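Local atomic coordinates of alginate lyase (PDB entry 6KFN), a protein that cleaves the polysaccharide alginate by beta-elimination, as a right-handed parallel beta-helix enzyme of the pectate lyase-like kind. Residues Y230-F241 with V261-N272. Numbering follows the deposited sequence. Where two conformers were deposited one is given.
Sequences YRNGNSNIVDAF and VYLDQAAPYVVN
Tyr230 and Tyr262 pair in parallel at one end of this contact, and Phe241 and Val271 do the same at the other; between them both chains loop out and turn a corner, at Ala240 and Val270. Backbone bonds hold the two ends: Arg231 N to Tyr262 O, Ala240 N to Tyr269 O (2.8 Å) and Asn272 N to Phe241 O. Arg231 reaches across the loops with CG anti to the backbone N (chi1 179°) and the chain extended as far as NE. Its NH1 makes a salt bridge to Asp264 OD2 (2.9 Å), which also accepts from Gly233 N (2.8 Å), while NE donates almost straight to Ile237 O. Pro268 CG covers one guanidinium face. A leucine in place of Arg231 would probably leave the Asp264 carboxylate without its countercharge and Ile237 O without its side-chain donor. Asp239 binds Tyr269 N through the anti lone pair of OD1 (3.0 Å), and Asn272 ND2 meets OD2 from above the carboxylate plane; Gln242, a sodium ligand, also donates to OD2. The Tyr230 and Tyr262 rings point the same way with planes 12° apart, but are so far displaced that they hardly overlap. Segments 230-241 and 261-272 belong to successive coils of the beta-helix: Tyr287 stacks on Tyr262 from strand 278-287, and strand 293-294 follows beyond Val271.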
loop_
_atom_site.group_PDB
_atom_site.type_symbol
_atom_site.label_atom_id
_atom_site.label_comp_id
_atom_site.label_asym_id
_atom_site.label_seq_id
_atom_site.Cartn_x
_atom_site.Cartn_y
_atom_site.Cartn_z
ATOM N N TYR A 230 -6.774 14.061 5.771
ATOM C CA TYR A 230 -8.056 14.756 5.806
ATOM C C TYR A 230 -9.120 13.807 6.334
ATOM O O TYR A 230 -9.504 12.842 5.656
ATOM C CB TYR A 230 -8.455 15.214 4.387
ATOM C CG TYR A 230 -7.511 16.191 3.771
ATOM C CD1 TYR A 230 -7.516 17.519 4.148
ATOM C CD2 TYR A 230 -6.618 15.823 2.780
ATOM C CE1 TYR A 230 -6.676 18.447 3.572
ATOM C CE2 TYR A 230 -5.784 16.737 2.168
ATOM C CZ TYR A 230 -5.822 18.071 2.563
ATOM O OH TYR A 230 -5.004 19.020 2.004
ATOM N N ARG A 231 -9.638 14.075 7.520
ATOM C CA ARG A 231 -10.741 13.267 8.056
ATOM C C ARG A 231 -12.055 13.522 7.303
ATOM O O ARG A 231 -12.895 12.639 7.207
ATOM C CB ARG A 231 -10.868 13.531 9.547
ATOM C CG ARG A 231 -11.992 12.772 10.242
ATOM C CD ARG A 231 -11.833 12.925 11.752
ATOM N NE ARG A 231 -12.925 12.378 12.550
ATOM C CZ ARG A 231 -14.072 12.998 12.808
ATOM N NH1 ARG A 231 -14.342 14.164 12.270
ATOM N NH2 ARG A 231 -14.954 12.444 13.640
ATOM N N ASN A 232 -12.222 14.761 6.801
ATOM C CA ASN A 232 -13.386 15.117 5.996
ATOM C C ASN A 232 -14.708 14.849 6.726
ATOM O O ASN A 232 -15.719 14.506 6.103
ATOM C CB ASN A 232 -13.366 14.474 4.623
ATOM C CG ASN A 232 -12.306 15.050 3.728
ATOM O OD1 ASN A 232 -11.846 16.179 3.877
ATOM N ND2 ASN A 232 -11.894 14.238 2.753
ATOM N N GLY A 233 -14.700 15.029 8.044
ATOM C CA GLY A 233 -15.926 14.850 8.801
ATOM C C GLY A 233 -16.366 13.413 8.995
ATOM O O GLY A 233 -17.477 13.184 9.490
ATOM N N ASN A 234 -15.543 12.440 8.631
ATOM C CA ASN A 234 -15.918 11.038 8.703
ATOM C C ASN A 234 -15.799 10.545 10.146
ATOM O O ASN A 234 -14.706 10.307 10.653
ATOM C CB ASN A 234 -15.037 10.231 7.768
ATOM C CG ASN A 234 -15.388 8.757 7.764
ATOM O OD1 ASN A 234 -16.308 8.304 8.446
ATOM N ND2 ASN A 234 -14.649 7.988 6.987
ATOM N N SER A 235 -16.959 10.362 10.792
ATOM C CA SER A 235 -17.011 9.962 12.183
ATOM C C SER A 235 -16.476 8.554 12.434
ATOM O O SER A 235 -16.237 8.199 13.598
ATOM C CB SER A 235 -18.446 10.075 12.723
ATOM O OG SER A 235 -18.838 11.426 12.719
ATOM N N ASN A 236 -16.314 7.753 11.384
ATOM C CA ASN A 236 -15.675 6.444 11.566
ATOM C C ASN A 236 -14.178 6.563 11.873
ATOM O O ASN A 236 -13.576 5.580 12.292
ATOM C CB ASN A 236 -15.912 5.545 10.368
ATOM C CG ASN A 236 -17.385 5.264 10.199
ATOM O OD1 ASN A 236 -18.013 4.769 11.122
ATOM N ND2 ASN A 236 -17.946 5.608 9.058
ATOM N N ILE A 237 -13.574 7.719 11.597
ATOM C CA ILE A 237 -12.154 7.945 11.883
ATOM C C ILE A 237 -12.071 8.526 13.286
ATOM O O ILE A 237 -12.551 9.637 13.545
ATOM C CB ILE A 237 -11.536 8.879 10.841
ATOM C CG1 ILE A 237 -11.579 8.225 9.466
ATOM C CG2 ILE A 237 -10.104 9.263 11.255
ATOM C CD1 ILE A 237 -11.165 9.156 8.327
ATOM N N VAL A 238 -11.490 7.755 14.197
ATOM C CA VAL A 238 -11.379 8.095 15.605
ATOM C C VAL A 238 -10.052 8.767 15.950
ATOM O O VAL A 238 -9.999 9.568 16.879
ATOM C CB VAL A 238 -11.614 6.825 16.453
ATOM C CG1 VAL A 238 -11.253 7.058 17.910
ATOM C CG2 VAL A 238 -13.057 6.372 16.264
ATOM N N ASP A 239 -8.977 8.432 15.243
ATOM C CA ASP A 239 -7.641 8.971 15.433
ATOM C C ASP A 239 -7.018 9.106 14.053
ATOM O O ASP A 239 -7.349 8.350 13.149
ATOM C CB ASP A 239 -6.752 8.052 16.275
ATOM C CG ASP A 239 -7.237 7.818 17.682
ATOM O OD1 ASP A 239 -7.456 8.812 18.409
ATOM O OD2 ASP A 239 -7.371 6.619 18.056
ATOM N N ALA A 240 -6.054 10.028 13.899
ATOM C CA ALA A 240 -5.289 10.062 12.647
ATOM C C ALA A 240 -4.427 8.801 12.506
ATOM O O ALA A 240 -4.492 8.082 11.502
ATOM C CB ALA A 240 -4.408 11.302 12.568
ATOM N N PHE A 241 -3.577 8.561 13.519
ATOM C CA PHE A 241 -2.606 7.481 13.490
ATOM C C PHE A 241 -2.686 6.730 14.822
ATOM O O PHE A 241 -2.835 7.353 15.878
ATOM C CB PHE A 241 -1.168 8.014 13.306
ATOM C CG PHE A 241 -1.013 8.999 12.160
ATOM C CD1 PHE A 241 -1.396 8.671 10.866
ATOM C CD2 PHE A 241 -0.476 10.252 12.384
ATOM C CE1 PHE A 241 -1.230 9.561 9.824
ATOM C CE2 PHE A 241 -0.298 11.158 11.343
ATOM C CZ PHE A 241 -0.684 10.818 10.070
ATOM N N VAL A 261 -2.632 17.093 9.954
ATOM C CA VAL A 261 -3.901 16.403 9.954
ATOM C C VAL A 261 -5.035 17.349 10.269
ATOM O O VAL A 261 -4.971 18.168 11.188
ATOM C CB VAL A 261 -3.871 15.166 10.882
ATOM C CG1 VAL A 261 -2.881 14.116 10.356
ATOM C CG2 VAL A 261 -3.542 15.520 12.331
ATOM N N TYR A 262 -6.118 17.176 9.504
ATOM C CA TYR A 262 -7.332 17.974 9.584
ATOM C C TYR A 262 -8.409 17.056 10.127
ATOM O O TYR A 262 -8.968 16.221 9.393
ATOM C CB TYR A 262 -7.687 18.545 8.198
ATOM C CG TYR A 262 -6.646 19.455 7.637
ATOM C CD1 TYR A 262 -6.639 20.816 7.938
ATOM C CD2 TYR A 262 -5.619 18.971 6.830
ATOM C CE1 TYR A 262 -5.654 21.653 7.478
ATOM C CE2 TYR A 262 -4.628 19.788 6.366
ATOM C CZ TYR A 262 -4.638 21.153 6.673
ATOM O OH TYR A 262 -3.664 21.998 6.234
ATOM N N LEU A 263 -8.676 17.178 11.430
ATOM C CA LEU A 263 -9.467 16.228 12.191
ATOM C C LEU A 263 -10.833 16.742 12.638
ATOM O O LEU A 263 -11.522 16.039 13.370
ATOM C CB LEU A 263 -8.670 15.709 13.384
ATOM C CG LEU A 263 -7.366 14.987 12.997
ATOM C CD1 LEU A 263 -6.599 14.567 14.253
ATOM C CD2 LEU A 263 -7.576 13.833 12.061
ATOM N N ASP A 264 -11.226 17.947 12.178
ATOM C CA ASP A 264 -12.570 18.502 12.286
ATOM C C ASP A 264 -12.954 19.004 13.676
ATOM O O ASP A 264 -13.500 20.110 13.799
ATOM C CB ASP A 264 -13.654 17.543 11.791
ATOM C CG ASP A 264 -13.341 17.040 10.402
ATOM O OD1 ASP A 264 -13.262 17.883 9.472
ATOM O OD2 ASP A 264 -13.144 15.834 10.229
ATOM N N GLN A 265 -12.744 18.192 14.687
ATOM C CA GLN A 265 -13.160 18.430 16.049
ATOM C C GLN A 265 -11.961 18.123 16.944
ATOM O O GLN A 265 -10.919 17.646 16.488
ATOM C CB GLN A 265 -14.395 17.554 16.385
ATOM C CG GLN A 265 -14.063 16.072 16.266
ATOM C CD GLN A 265 -15.170 15.080 16.569
ATOM O OE1 GLN A 265 -14.889 13.960 17.026
ATOM N NE2 GLN A 265 -16.411 15.442 16.267
ATOM N N ALA A 266 -12.111 18.385 18.239
ATOM C CA ALA A 266 -10.989 18.261 19.174
ATOM C C ALA A 266 -10.713 16.826 19.636
ATOM O O ALA A 266 -9.616 16.561 20.126
ATOM C CB ALA A 266 -11.228 19.146 20.407
ATOM N N ALA A 267 -11.629 15.900 19.489
ATOM C CA ALA A 267 -11.463 14.607 20.130
ATOM C C ALA A 267 -10.439 13.668 19.494
ATOM O O ALA A 267 -9.699 13.029 20.251
ATOM C CB ALA A 267 -12.802 13.881 20.282
ATOM N N PRO A 268 -10.345 13.516 18.169
ATOM C CA PRO A 268 -9.381 12.532 17.636
ATOM C C PRO A 268 -7.945 12.860 18.046
ATOM O O PRO A 268 -7.544 14.018 18.085
ATOM C CB PRO A 268 -9.576 12.678 16.124
ATOM C CG PRO A 268 -11.029 13.072 15.985
ATOM C CD PRO A 268 -11.254 14.036 17.117
ATOM N N TYR A 269 -7.147 11.831 18.311
ATOM C CA TYR A 269 -5.727 12.042 18.557
ATOM C C TYR A 269 -4.960 12.063 17.240
ATOM O O TYR A 269 -5.343 11.421 16.253
ATOM C CB TYR A 269 -5.155 10.966 19.498
ATOM C CG TYR A 269 -5.479 11.270 20.935
ATOM C CD1 TYR A 269 -6.731 10.959 21.498
ATOM C CD2 TYR A 269 -4.587 11.931 21.727
ATOM C CE1 TYR A 269 -7.021 11.310 22.802
ATOM C CE2 TYR A 269 -4.868 12.299 23.012
ATOM C CZ TYR A 269 -6.108 11.994 23.516
ATOM O OH TYR A 269 -6.455 12.345 24.817
ATOM N N VAL A 270 -3.832 12.785 17.244
ATOM C CA VAL A 270 -2.879 12.685 16.160
ATOM C C VAL A 270 -2.169 11.344 16.175
ATOM O O VAL A 270 -2.132 10.626 15.170
ATOM C CB VAL A 270 -1.908 13.880 16.192
ATOM C CG1 VAL A 270 -0.893 13.761 15.062
ATOM C CG2 VAL A 270 -2.662 15.193 16.091
ATOM N N VAL A 271 -1.579 11.004 17.340
ATOM C CA VAL A 271 -0.998 9.677 17.550
ATOM C C VAL A 271 -1.584 9.093 18.818
ATOM O O VAL A 271 -1.396 9.660 19.905
ATOM C CB VAL A 271 0.538 9.673 17.643
ATOM C CG1 VAL A 271 1.050 8.239 17.862
ATOM C CG2 VAL A 271 1.168 10.299 16.409
ATOM N N ASN A 272 -2.271 7.962 18.679
ATOM C CA ASN A 272 -2.805 7.198 19.811
ATOM C C ASN A 272 -2.006 5.895 19.880
ATOM O O ASN A 272 -2.267 4.959 19.111
ATOM C CB ASN A 272 -4.291 6.953 19.627
ATOM C CG ASN A 272 -4.900 6.284 20.809
ATOM O OD1 ASN A 272 -4.257 6.110 21.865
ATOM N ND2 ASN A 272 -6.173 5.931 20.681
HETATM O O HOH W 1 -10.820 17.142 7.416
#